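Side-chain contacts in ribonucleotide monophosphatase NagD (Escherichia coli, PDB 2C4N), which acts as a magnesium-dependent phosphatase of the HAD superfamily, probably removing phosphate from a broad range of nucleotides as well as from polyphosphate and glucose 1-phosphate: residues Cys8-Val13 and Ala53-Thr58; Asp77-Gln82 and Phe113-Glu118; Ile218-Gly223 and Ala245-Ile250; Pro37-Thr42 and Arg183-Lys188; Gly30-Gly35 and Val61-Ser66. One frame throughout, in Å; residues are numbered along the deposited sequence.

Contact 1: residues Cys8-Val13 and Ala53-Thr58. With MG (magnesium ion), chain B; PO4 (phosphate ion), chain D.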
# COMPACT_ATOMS: atom_id res chain seq x y z
N CYS A 8 30.97 -8.91 -1.26
CA CYS A 8 30.95 -8.20 0.00
C CYS A 8 30.34 -6.82 -0.14
O CYS A 8 30.80 -6.00 -0.95
CB CYS A 8 32.36 -8.08 0.58
SG CYS A 8 32.44 -7.35 2.24
N ASP A 9 29.31 -6.56 0.64
CA ASP A 9 28.65 -5.27 0.62
C ASP A 9 29.62 -4.21 1.15
O ASP A 9 30.50 -4.51 1.96
CB ASP A 9 27.39 -5.31 1.47
CG ASP A 9 26.73 -3.97 1.56
OD1 ASP A 9 26.36 -3.42 0.50
OD2 ASP A 9 26.58 -3.48 2.68
N ILE A 10 29.45 -2.97 0.71
CA ILE A 10 30.34 -1.90 1.12
C ILE A 10 29.94 -1.12 2.37
O ILE A 10 30.59 -1.23 3.41
CB ILE A 10 30.56 -0.90 -0.05
CG1 ILE A 10 31.35 -1.61 -1.16
CG2 ILE A 10 31.29 0.35 0.43
CD1 ILE A 10 31.48 -0.81 -2.45
N ASP A 11 28.88 -0.34 2.27
CA ASP A 11 28.45 0.49 3.40
C ASP A 11 27.94 -0.28 4.62
O ASP A 11 27.07 -1.13 4.51
CB ASP A 11 27.40 1.49 2.91
CG ASP A 11 27.98 2.45 1.89
OD1 ASP A 11 28.92 3.19 2.24
OD2 ASP A 11 27.51 2.47 0.73
N GLY A 12 28.51 0.03 5.78
CA GLY A 12 28.11 -0.64 7.00
C GLY A 12 28.84 -1.96 7.20
O GLY A 12 28.62 -2.65 8.19
N VAL A 13 29.71 -2.29 6.25
CA VAL A 13 30.48 -3.53 6.29
C VAL A 13 31.98 -3.24 6.17
O VAL A 13 32.77 -3.64 7.02
CB VAL A 13 30.07 -4.47 5.13
CG1 VAL A 13 30.92 -5.74 5.17
CG2 VAL A 13 28.58 -4.81 5.24
N ALA A 53 37.50 3.18 -5.65
CA ALA A 53 38.86 2.78 -5.31
C ALA A 53 39.58 3.95 -4.62
O ALA A 53 40.33 3.74 -3.66
CB ALA A 53 39.63 2.36 -6.57
N ASN A 54 39.37 5.14 -5.11
CA ASN A 54 39.94 6.29 -4.48
C ASN A 54 39.41 6.55 -3.07
O ASN A 54 40.14 6.87 -2.19
CB ASN A 54 39.79 7.52 -5.34
CG ASN A 54 40.58 7.45 -6.60
OD1 ASN A 54 41.40 6.59 -6.73
ND2 ASN A 54 40.33 8.34 -7.50
N ARG A 55 38.11 6.38 -2.91
CA ARG A 55 37.47 6.53 -1.61
C ARG A 55 38.07 5.52 -0.62
O ARG A 55 38.38 5.86 0.52
CB ARG A 55 35.96 6.30 -1.74
CG ARG A 55 35.20 6.24 -0.43
CD ARG A 55 33.74 5.88 -0.69
NE ARG A 55 33.01 5.53 0.52
CZ ARG A 55 31.85 4.89 0.53
NH1 ARG A 55 31.29 4.53 -0.62
NH2 ARG A 55 31.25 4.59 1.67
N PHE A 56 38.24 4.28 -1.07
CA PHE A 56 38.81 3.23 -0.24
C PHE A 56 40.27 3.52 0.10
O PHE A 56 40.70 3.37 1.24
CB PHE A 56 38.72 1.87 -0.95
CG PHE A 56 37.47 1.09 -0.63
CD1 PHE A 56 36.21 1.64 -0.85
CD2 PHE A 56 37.55 -0.20 -0.12
CE1 PHE A 56 35.04 0.92 -0.56
CE2 PHE A 56 36.40 -0.93 0.17
CZ PHE A 56 35.14 -0.37 -0.05
N ALA A 57 41.03 3.94 -0.91
CA ALA A 57 42.44 4.25 -0.72
C ALA A 57 42.62 5.42 0.24
O ALA A 57 43.53 5.43 1.06
CB ALA A 57 43.09 4.55 -2.06
N THR A 58 41.75 6.42 0.13
CA THR A 58 41.81 7.58 1.00
C THR A 58 41.59 7.12 2.45
O THR A 58 42.15 7.69 3.39
CB THR A 58 40.71 8.61 0.64
OG1 THR A 58 40.93 9.10 -0.69
CG2 THR A 58 40.73 9.78 1.62
MG MG B . 25.23 -1.95 3.58
P PO4 D . 25.37 -0.31 0.29
O1 PO4 D . 26.78 -0.50 -0.12
O2 PO4 D . 24.49 -1.13 -0.58
O3 PO4 D . 25.19 -0.73 1.69
O4 PO4 D . 25.01 1.12 0.15
O HOH W 1 29.18 2.81 -1.44
O HOH W 2 23.38 -3.21 2.97
O HOH W 3 23.98 -0.44 4.85
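D11, the second aspartate of the HAD-type DxDx(T/V) motif that begins at the end of strand 5-9, is met from helix 49-58 by R55, a second-shell arginine placed to orient what is probably the active-site carboxylate. The R55 chain runs out extended, CG anti to the backbone N (chi1 172°), and crosses the D11 side chain at about a right angle. R55 NH2 forms a salt bridge with D11 OD1 at 2.8 Å, in the guanidinium plane and with an N-H...O angle of 161°; the two flat groups are turned only 23° from one another. Water 1 doubles the link, accepting from R55 NH1 and donating to D11 OD2. R55 NH2 is also bonded to D17 O, which further restrains the guanidinium. Alongside, I10 CG2 touches the edge of the F56 ring at CE1, 3.9 Å away. The magnesium ion binds D9 OD2 and D11 O, each at 2.2 Å, and is completed by D201, phosphate O3 and two waters; D11 N donates to phosphate O1 across 3.2 Å. With one carboxylate oxygen of D11 held directly and the other through water, the geometry is consistent with the role inferred for R55, orienting D11 for proton transfer.

Contact 2: residues Asp77-Gln82 and Phe113-Glu118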
# COMPACT_ATOMS: atom_id res chain seq x y z
N ASP A 77 24.56 -3.55 -17.40
CA ASP A 77 24.70 -4.95 -17.78
C ASP A 77 23.34 -5.56 -18.10
O ASP A 77 23.22 -6.39 -18.99
CB ASP A 77 25.37 -5.76 -16.67
CG ASP A 77 26.87 -5.56 -16.61
OD1 ASP A 77 27.45 -5.18 -17.65
OD2 ASP A 77 27.47 -5.80 -15.55
N PHE A 78 22.33 -5.14 -17.35
CA PHE A 78 20.97 -5.62 -17.56
C PHE A 78 20.45 -5.17 -18.93
O PHE A 78 19.90 -5.96 -19.69
CB PHE A 78 20.07 -5.08 -16.44
CG PHE A 78 18.60 -5.33 -16.66
CD1 PHE A 78 17.85 -4.50 -17.50
CD2 PHE A 78 17.95 -6.38 -16.02
CE1 PHE A 78 16.49 -4.71 -17.70
CE2 PHE A 78 16.59 -6.61 -16.22
CZ PHE A 78 15.86 -5.77 -17.06
N LEU A 79 20.66 -3.90 -19.24
CA LEU A 79 20.19 -3.31 -20.49
C LEU A 79 20.99 -3.74 -21.72
O LEU A 79 20.46 -3.73 -22.84
CB LEU A 79 20.20 -1.79 -20.36
CG LEU A 79 19.21 -1.28 -19.30
CD1 LEU A 79 19.40 0.21 -19.06
CD2 LEU A 79 17.80 -1.58 -19.76
N ARG A 80 22.25 -4.10 -21.53
CA ARG A 80 23.09 -4.55 -22.63
C ARG A 80 22.42 -5.70 -23.35
O ARG A 80 22.41 -5.76 -24.57
CB ARG A 80 24.45 -5.02 -22.11
CG ARG A 80 25.56 -4.00 -22.18
CD ARG A 80 26.91 -4.67 -21.94
NE ARG A 80 27.99 -3.69 -21.93
CZ ARG A 80 28.33 -2.95 -20.89
NH1 ARG A 80 27.67 -3.06 -19.74
NH2 ARG A 80 29.32 -2.07 -21.00
N ARG A 81 21.87 -6.62 -22.56
CA ARG A 81 21.22 -7.81 -23.10
C ARG A 81 19.79 -7.56 -23.58
O ARG A 81 19.08 -8.50 -23.90
CB ARG A 81 21.18 -8.92 -22.04
CG ARG A 81 22.10 -8.71 -20.83
CD ARG A 81 23.11 -9.85 -20.69
NE ARG A 81 23.59 -10.03 -19.32
CZ ARG A 81 22.90 -10.63 -18.35
NH1 ARG A 81 21.69 -11.12 -18.61
NH2 ARG A 81 23.42 -10.77 -17.14
N GLN A 82 19.38 -6.30 -23.63
CA GLN A 82 18.02 -5.99 -24.06
C GLN A 82 17.95 -5.42 -25.46
O GLN A 82 18.91 -4.84 -25.96
CB GLN A 82 17.36 -5.01 -23.10
CG GLN A 82 17.36 -5.41 -21.63
CD GLN A 82 16.83 -6.81 -21.38
OE1 GLN A 82 15.82 -7.21 -21.96
NE2 GLN A 82 17.50 -7.55 -20.51
N PHE A 113 13.18 2.85 -23.08
CA PHE A 113 13.25 2.74 -21.62
C PHE A 113 13.26 4.08 -20.92
O PHE A 113 13.67 5.10 -21.49
CB PHE A 113 14.55 2.06 -21.17
CG PHE A 113 14.80 0.73 -21.77
CD1 PHE A 113 15.33 0.61 -23.05
CD2 PHE A 113 14.55 -0.43 -21.04
CE1 PHE A 113 15.59 -0.63 -23.60
CE2 PHE A 113 14.81 -1.68 -21.58
CZ PHE A 113 15.34 -1.78 -22.86
N VAL A 114 12.82 4.06 -19.66
CA VAL A 114 12.87 5.23 -18.79
C VAL A 114 13.74 4.64 -17.68
O VAL A 114 13.36 3.64 -17.05
CB VAL A 114 11.49 5.62 -18.21
CG1 VAL A 114 11.68 6.56 -17.01
CG2 VAL A 114 10.66 6.31 -19.28
N ILE A 115 14.91 5.21 -17.46
CA ILE A 115 15.83 4.71 -16.46
C ILE A 115 16.04 5.75 -15.38
O ILE A 115 16.42 6.88 -15.67
CB ILE A 115 17.18 4.36 -17.08
CG1 ILE A 115 16.97 3.42 -18.27
CG2 ILE A 115 18.09 3.73 -16.04
CD1 ILE A 115 18.21 3.20 -19.10
N VAL A 116 15.80 5.36 -14.14
CA VAL A 116 15.96 6.28 -13.02
C VAL A 116 17.08 5.83 -12.09
O VAL A 116 17.10 4.69 -11.63
CB VAL A 116 14.66 6.41 -12.19
CG1 VAL A 116 14.84 7.45 -11.09
CG2 VAL A 116 13.49 6.79 -13.10
N GLY A 117 18.01 6.74 -11.84
CA GLY A 117 19.11 6.46 -10.93
C GLY A 117 19.03 7.54 -9.86
O GLY A 117 18.04 7.61 -9.13
N GLU A 118 20.06 8.36 -9.77
CA GLU A 118 20.09 9.46 -8.82
C GLU A 118 20.65 10.72 -9.47
O GLU A 118 21.60 10.66 -10.26
CB GLU A 118 20.93 9.09 -7.59
CG GLU A 118 21.48 10.30 -6.83
CD GLU A 118 20.43 11.10 -6.07
OE1 GLU A 118 19.29 11.25 -6.57
OE2 GLU A 118 20.76 11.60 -4.97
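Apolar packing between L79 and the pair F113 and I115 makes up most of this buried contact, and the two methyl groups of L79 divide the work. CD2 lies over one face of the F113 ring in a CH-pi contact, 3.9 Å from the centroid and displaced toward the rim, its nearest ring atom being CE2 at 3.5 Å. CD1, which continues the side chain in an extended line (chi2 172°), meets I115 CD1 tip to tip; the carbon-carbon distance of 3.2 Å is tighter than usual van der Waals contact, and its exact value is doubtful. A further apolar touch comes from Q82 CB, which approaches F113 CZ obliquely at 3.8 Å.

The fold explains the spacing. F113 and I115 are alternate residues of strand 105-116, in the parallel sheet of the cap domain, and present their side chains to the same face; V114, between them, faces helix 124-135 on the other. Helix 71-80, which leads from core strand 68-70 toward cap strand 86-90, packs against the first face.

The polar interactions lie within residues 77-82 and with neighbours outside the contact. Q82 bends back at chi2 (-52°), bringing NE2 to F78 O in a hydrogen bond of 3.0 Å, with F78 O nearly in the amide plane. The same NE2 stands 4.1 Å above the centre of the F78 ring, while Q82 OE1 accepts from R139 NH2. F78 also meets W180 edge-to-face and F211 of a second subunit.

Contact 3: residues Ile218-Gly223 and Ala245-Ile250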
# COMPACT_ATOMS: atom_id res chain seq x y z
N ILE A 218 26.51 -14.13 5.27
CA ILE A 218 27.15 -13.74 6.51
C ILE A 218 26.67 -12.34 6.86
O ILE A 218 26.86 -11.41 6.08
CB ILE A 218 28.69 -13.69 6.41
CG1 ILE A 218 29.24 -15.09 6.11
CG2 ILE A 218 29.28 -13.18 7.73
CD1 ILE A 218 30.76 -15.13 5.98
N LEU A 219 26.04 -12.21 8.01
CA LEU A 219 25.56 -10.91 8.45
C LEU A 219 26.56 -10.31 9.44
O LEU A 219 26.96 -10.98 10.39
CB LEU A 219 24.21 -11.04 9.17
CG LEU A 219 23.68 -9.77 9.86
CD1 LEU A 219 23.14 -8.79 8.82
CD2 LEU A 219 22.56 -10.15 10.82
N VAL A 220 26.98 -9.07 9.21
CA VAL A 220 27.86 -8.42 10.17
C VAL A 220 26.95 -7.44 10.89
O VAL A 220 25.98 -6.97 10.32
CB VAL A 220 29.05 -7.67 9.50
CG1 VAL A 220 30.05 -8.66 8.97
CG2 VAL A 220 28.54 -6.76 8.37
N LEU A 221 27.26 -7.16 12.15
CA LEU A 221 26.45 -6.27 12.97
C LEU A 221 26.98 -4.85 13.05
O LEU A 221 26.56 -4.05 13.89
CB LEU A 221 26.34 -6.86 14.38
CG LEU A 221 25.83 -8.31 14.44
CD1 LEU A 221 26.00 -8.86 15.86
CD2 LEU A 221 24.38 -8.36 14.00
N SER A 222 27.90 -4.53 12.15
CA SER A 222 28.53 -3.21 12.12
C SER A 222 27.72 -2.15 11.37
O SER A 222 28.16 -1.00 11.27
CB SER A 222 29.92 -3.34 11.49
OG SER A 222 29.84 -4.00 10.23
N GLY A 223 26.55 -2.53 10.87
CA GLY A 223 25.73 -1.59 10.13
C GLY A 223 24.26 -1.48 10.54
O GLY A 223 23.93 -1.36 11.72
N ALA A 245 36.09 -8.28 10.80
CA ALA A 245 37.32 -8.62 11.51
C ALA A 245 37.37 -10.05 12.05
O ALA A 245 38.44 -10.66 12.11
CB ALA A 245 37.54 -7.64 12.65
N GLU A 246 36.22 -10.60 12.43
CA GLU A 246 36.18 -11.96 12.96
C GLU A 246 35.78 -13.03 11.95
O GLU A 246 35.75 -14.21 12.28
CB GLU A 246 35.24 -12.04 14.17
CG GLU A 246 35.68 -11.21 15.36
CD GLU A 246 34.87 -11.52 16.60
OE1 GLU A 246 33.73 -12.01 16.45
OE2 GLU A 246 35.36 -11.26 17.72
N ILE A 247 35.46 -12.63 10.72
CA ILE A 247 35.07 -13.61 9.71
C ILE A 247 36.28 -14.48 9.37
O ILE A 247 37.31 -13.96 8.93
CB ILE A 247 34.57 -12.93 8.40
CG1 ILE A 247 33.28 -12.16 8.67
CG2 ILE A 247 34.31 -13.98 7.32
CD1 ILE A 247 32.76 -11.41 7.44
N ASP A 248 36.17 -15.79 9.57
CA ASP A 248 37.27 -16.70 9.25
C ASP A 248 36.76 -18.03 8.70
O ASP A 248 37.44 -19.05 8.80
CB ASP A 248 38.15 -16.94 10.49
CG ASP A 248 37.41 -17.66 11.60
OD1 ASP A 248 36.22 -18.00 11.42
OD2 ASP A 248 38.03 -17.89 12.66
N VAL A 249 35.56 -18.01 8.12
CA VAL A 249 34.98 -19.20 7.53
C VAL A 249 35.24 -19.17 6.03
O VAL A 249 34.76 -20.03 5.28
CB VAL A 249 33.44 -19.29 7.78
CG1 VAL A 249 33.15 -19.44 9.27
CG2 VAL A 249 32.76 -18.07 7.23
N ILE A 250 36.00 -18.17 5.59
CA ILE A 250 36.34 -18.00 4.19
C ILE A 250 37.78 -18.47 3.98
O ILE A 250 38.69 -17.63 4.02
CB ILE A 250 36.22 -16.53 3.74
CG1 ILE A 250 34.82 -16.00 4.06
CG2 ILE A 250 36.49 -16.43 2.24
CD1 ILE A 250 34.54 -14.60 3.51
OXT ILE A 250 37.98 -19.68 3.78
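I218 and I247 adopt the same rotamer, CG1 beside the backbone N and CG2 anti to it (chi1 -63° and -65°), and each carries CD1 outward at the end of an extended chain. The two side chains therefore reach toward each other, tip to tip: I247 CD1 comes to I218 CG2 at 3.9 Å, while I218 CD1 comes to I247 CG2 at 4.0 Å. In each pairing the long branch of one isoleucine finds the short branch of the other. I218 CD1 also passes V249 CG2 at 3.8 Å, the two side chains sliding by in opposite directions.

The contact joins the core sheet to the C-terminal tail. Strand 216-220 belongs to the parallel sheet of the HAD core, and the tail that follows strand 239-241, the last of that sheet, folds back over one face, where I247 and V249 also rest on Y241. Helix 24-33 closes in from beyond, its F27 touching both I247 and I250.

V220, two residues along the strand, approaches I247 at about a right angle, V220 CG1 lying 4.2 Å from I247 CD1. The V220 side chain also packs on V13 and comes within about 4 Å of the side chain of D201, a magnesium ligand.

Contact 4: residues Pro37-Thr42 and Arg183-Lys188. With PO4 (phosphate ion), chain D.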
# COMPACT_ATOMS: atom_id res chain seq x y z
N PRO A 37 37.76 -15.00 -6.25
CA PRO A 37 37.17 -13.86 -6.97
C PRO A 37 36.41 -13.01 -5.96
O PRO A 37 35.74 -13.53 -5.07
CB PRO A 37 36.27 -14.53 -8.00
CG PRO A 37 37.05 -15.78 -8.32
CD PRO A 37 37.48 -16.26 -6.95
N LEU A 38 36.52 -11.69 -6.09
CA LEU A 38 35.88 -10.77 -5.16
C LEU A 38 35.12 -9.64 -5.84
O LEU A 38 35.60 -9.04 -6.80
CB LEU A 38 36.93 -10.16 -4.23
CG LEU A 38 36.49 -9.08 -3.24
CD1 LEU A 38 35.65 -9.72 -2.15
CD2 LEU A 38 37.72 -8.40 -2.64
N VAL A 39 33.93 -9.36 -5.32
CA VAL A 39 33.11 -8.27 -5.83
C VAL A 39 32.67 -7.44 -4.64
O VAL A 39 32.13 -7.97 -3.67
CB VAL A 39 31.86 -8.79 -6.57
CG1 VAL A 39 30.89 -7.65 -6.83
CG2 VAL A 39 32.26 -9.44 -7.89
N LEU A 40 32.94 -6.14 -4.71
CA LEU A 40 32.53 -5.22 -3.65
C LEU A 40 31.29 -4.54 -4.21
O LEU A 40 31.34 -3.76 -5.15
CB LEU A 40 33.64 -4.21 -3.35
CG LEU A 40 34.95 -4.85 -2.86
CD1 LEU A 40 35.90 -3.76 -2.38
CD2 LEU A 40 34.65 -5.85 -1.73
N LEU A 41 30.16 -4.88 -3.60
CA LEU A 41 28.86 -4.41 -4.04
C LEU A 41 28.26 -3.23 -3.30
O LEU A 41 28.40 -3.10 -2.08
CB LEU A 41 27.87 -5.58 -3.97
CG LEU A 41 26.43 -5.38 -4.43
CD1 LEU A 41 26.38 -5.36 -5.95
CD2 LEU A 41 25.56 -6.51 -3.88
N THR A 42 27.59 -2.35 -4.04
CA THR A 42 26.90 -1.23 -3.45
C THR A 42 25.65 -0.95 -4.26
O THR A 42 25.66 -1.01 -5.49
CB THR A 42 27.74 0.06 -3.37
OG1 THR A 42 26.92 1.10 -2.81
CG2 THR A 42 28.23 0.49 -4.75
N ARG A 183 22.95 -12.34 -9.25
CA ARG A 183 23.23 -13.16 -10.43
C ARG A 183 24.24 -12.44 -11.30
O ARG A 183 25.19 -13.04 -11.81
CB ARG A 183 21.94 -13.41 -11.23
CG ARG A 183 21.37 -14.80 -11.05
CD ARG A 183 22.39 -15.84 -11.48
NE ARG A 183 22.35 -17.04 -10.65
CZ ARG A 183 23.29 -17.98 -10.66
NH1 ARG A 183 24.33 -17.87 -11.46
NH2 ARG A 183 23.18 -19.03 -9.85
N ALA A 184 24.04 -11.13 -11.47
CA ALA A 184 24.94 -10.31 -12.28
C ALA A 184 26.34 -10.31 -11.67
O ALA A 184 27.33 -10.36 -12.39
CB ALA A 184 24.40 -8.88 -12.36
N ALA A 185 26.40 -10.25 -10.35
CA ALA A 185 27.68 -10.25 -9.65
C ALA A 185 28.39 -11.59 -9.85
O ALA A 185 29.61 -11.63 -10.05
CB ALA A 185 27.47 -9.97 -8.16
N LEU A 186 27.63 -12.68 -9.78
CA LEU A 186 28.18 -14.02 -9.98
C LEU A 186 28.74 -14.13 -11.40
O LEU A 186 29.82 -14.67 -11.61
CB LEU A 186 27.11 -15.09 -9.77
CG LEU A 186 26.57 -15.30 -8.35
CD1 LEU A 186 25.41 -16.29 -8.39
CD2 LEU A 186 27.66 -15.82 -7.43
N ASN A 187 28.00 -13.66 -12.38
CA ASN A 187 28.45 -13.70 -13.74
C ASN A 187 29.73 -12.91 -13.90
O ASN A 187 30.56 -13.26 -14.66
CB ASN A 187 27.38 -13.24 -14.78
CG ASN A 187 26.03 -14.03 -14.71
OD1 ASN A 187 25.95 -15.09 -14.14
ND2 ASN A 187 24.99 -13.45 -15.28
N LYS A 188 29.86 -11.83 -13.17
CA LYS A 188 31.07 -11.01 -13.22
C LYS A 188 32.27 -11.82 -12.75
O LYS A 188 33.38 -11.62 -13.22
CB LYS A 188 30.89 -9.75 -12.35
CG LYS A 188 32.14 -8.88 -12.18
CD LYS A 188 31.80 -7.59 -11.42
CE LYS A 188 33.04 -6.83 -10.93
NZ LYS A 188 33.86 -6.26 -12.02
P PO4 D . 25.37 -0.31 0.29
O1 PO4 D . 26.78 -0.50 -0.12
O2 PO4 D . 24.49 -1.13 -0.58
O3 PO4 D . 25.19 -0.73 1.69
O4 PO4 D . 25.01 1.12 0.15
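V39 points its side chain at helix 180-189 and meets two residues about one helical turn apart. CG1, anti to the backbone N (chi1 168°), faces A185, whose CB is 4.3 Å away. CG2 lies against the K188 chain, 4.0 Å from its CD and 4.1 Å from its CE, and is also near A185 O, at 4.1 Å. The lysine runs obliquely across the valine, so that it is the aliphatic shaft, and not the ammonium group, that packs on the strand. Beyond CD the shaft bends (chi4 68°) and carries NZ away to a hydrogen bond with S66 O.

A small residue on the helix lets the backbones come close, the CA atoms of V39 and A185 being 6.9 Å apart. This is the usual layering of an alpha/beta core: strand 38-42 lies between strands 5-9 and 68-70 in the parallel HAD sheet, and helix 180-189 spans one face, A185 resting on I7 and A184 on Y69. L40 points away from the helix, and its side chain touches F68 and L14.

At its far end the strand delivers T42, inferred to bind substrate, to the phosphate. T42 OG1 is 3.1 Å from phosphate O1, and Y44 N donates to the same hydroxyl oxygen.

Contact 5: residues Gly30-Gly35 and Val61-Ser66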
# COMPACT_ATOMS: atom_id res chain seq x y z
N GLY A 30 43.14 -10.71 2.68
CA GLY A 30 43.17 -12.14 2.93
C GLY A 30 42.45 -12.89 1.83
O GLY A 30 42.91 -13.94 1.37
N ILE A 31 41.32 -12.35 1.39
CA ILE A 31 40.54 -12.97 0.32
C ILE A 31 41.30 -12.95 -1.00
O ILE A 31 41.37 -13.97 -1.70
CB ILE A 31 39.19 -12.25 0.13
CG1 ILE A 31 38.34 -12.43 1.39
CG2 ILE A 31 38.47 -12.80 -1.10
CD1 ILE A 31 37.08 -11.59 1.40
N MET A 32 41.87 -11.80 -1.35
CA MET A 32 42.60 -11.68 -2.60
C MET A 32 43.87 -12.54 -2.59
O MET A 32 44.22 -13.13 -3.61
CB MET A 32 42.92 -10.21 -2.88
CG MET A 32 41.66 -9.36 -3.02
SD MET A 32 41.88 -7.72 -3.75
CE MET A 32 42.37 -6.78 -2.36
N ASP A 33 44.53 -12.62 -1.43
CA ASP A 33 45.73 -13.44 -1.30
C ASP A 33 45.42 -14.90 -1.62
O ASP A 33 46.25 -15.60 -2.21
CB ASP A 33 46.29 -13.35 0.12
CG ASP A 33 47.13 -12.11 0.34
OD1 ASP A 33 47.34 -11.34 -0.62
OD2 ASP A 33 47.57 -11.90 1.49
N LYS A 34 44.24 -15.36 -1.23
CA LYS A 34 43.82 -16.74 -1.47
C LYS A 34 43.40 -16.95 -2.92
O LYS A 34 43.19 -18.08 -3.35
CB LYS A 34 42.68 -17.13 -0.54
CG LYS A 34 43.11 -17.34 0.90
CD LYS A 34 41.95 -17.76 1.77
CE LYS A 34 42.42 -18.17 3.16
NZ LYS A 34 41.29 -18.56 4.04
N GLY A 35 43.29 -15.86 -3.67
CA GLY A 35 42.91 -15.96 -5.06
C GLY A 35 41.42 -16.16 -5.30
O GLY A 35 41.03 -16.64 -6.37
N VAL A 61 42.41 1.65 2.56
CA VAL A 61 42.17 0.31 2.04
C VAL A 61 42.47 0.28 0.54
O VAL A 61 41.84 0.99 -0.24
CB VAL A 61 40.70 -0.13 2.25
CG1 VAL A 61 40.52 -1.57 1.79
CG2 VAL A 61 40.31 0.02 3.72
N ASP A 62 43.43 -0.54 0.15
CA ASP A 62 43.82 -0.62 -1.26
C ASP A 62 43.28 -1.83 -2.02
O ASP A 62 43.60 -2.97 -1.69
CB ASP A 62 45.34 -0.60 -1.39
CG ASP A 62 45.96 0.65 -0.81
OD1 ASP A 62 45.34 1.72 -0.91
OD2 ASP A 62 47.09 0.56 -0.27
N VAL A 63 42.46 -1.57 -3.03
CA VAL A 63 41.88 -2.61 -3.87
C VAL A 63 41.79 -2.09 -5.30
O VAL A 63 41.80 -0.89 -5.54
CB VAL A 63 40.46 -3.02 -3.39
CG1 VAL A 63 40.53 -3.68 -2.03
CG2 VAL A 63 39.56 -1.80 -3.34
N PRO A 64 41.71 -3.00 -6.28
CA PRO A 64 41.62 -2.66 -7.70
C PRO A 64 40.25 -2.07 -8.06
O PRO A 64 39.25 -2.35 -7.39
CB PRO A 64 41.84 -4.00 -8.40
CG PRO A 64 42.58 -4.82 -7.37
CD PRO A 64 41.90 -4.45 -6.10
N ASP A 65 40.22 -1.24 -9.10
CA ASP A 65 38.97 -0.62 -9.59
C ASP A 65 37.99 -1.71 -10.00
O ASP A 65 36.77 -1.59 -9.83
CB ASP A 65 39.24 0.21 -10.85
CG ASP A 65 39.92 1.51 -10.56
OD1 ASP A 65 40.52 1.66 -9.48
OD2 ASP A 65 39.87 2.40 -11.44
N SER A 66 38.55 -2.77 -10.57
CA SER A 66 37.79 -3.89 -11.10
C SER A 66 36.91 -4.68 -10.15
O SER A 66 35.98 -5.35 -10.60
CB SER A 66 38.75 -4.87 -11.78
OG SER A 66 39.63 -5.46 -10.84
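The puckered ring of P64 is met at its CD corner by M32, and D62 gives its carbonyl O to the end of the same side chain. M32 SD lies 4.0 Å from P64 CD, and M32 CE comes to 4.1 Å from D62 O. Between these two touches CE presses on V63 CG1 at 3.6 Å, the shortest approach in the contact, and here the methionine and valine side chains cross at about a right angle.

The bend at the thioether makes this possible. M32 leaves the helix with an extended CB-CG link (chi2 -165°), then turns at chi3 (-84°), so that sulfur and terminal methyl address different residues. V63 sets CG1 beside its backbone N to receive the methyl, and packs in addition on L28 of helix 24-33 and F56 of helix 49-58. The packing is apolar and shallow, with P64 exposed and M32 partly so.

Past M32 the chain makes a Schellman motif at G35, whose positive phi accompanies a bond from G35 N to M32 O at 2.9 Å. The tip of K34 is held elsewhere, its NZ bonding to I250 O at the C-terminus.

Strand 5-9, helix 24-33, strand 38-42, helix 49-58 and strand 68-70 form successive beta-alpha-beta crossovers of the Rossmann-like HAD core, and the contact joins the helix of one crossover to the loop of the next.

Contacts 1, 3 and 4 reach the same parallel sheet of the HAD core, and contacts 1 and 4 converge on the bound phosphate from neighbouring strands, C8 N lying 2.8 Å from V39 O. Contact 3 joins contact 1 through G12 O and S222 OG, 2.7 Å apart, and its V220 side chain is about 8 Å from the magnesium ion. Lysines tie contact 5 to contacts 3 and 4, and F56 O lies 2.8 Å from V61 N where it meets contact 1. Contact 2 lies in the cap and touches the others only through R81 NH2, 3.6 Å from N187 ND2 of contact 4; its centre is about 24 Å from that of contact 1.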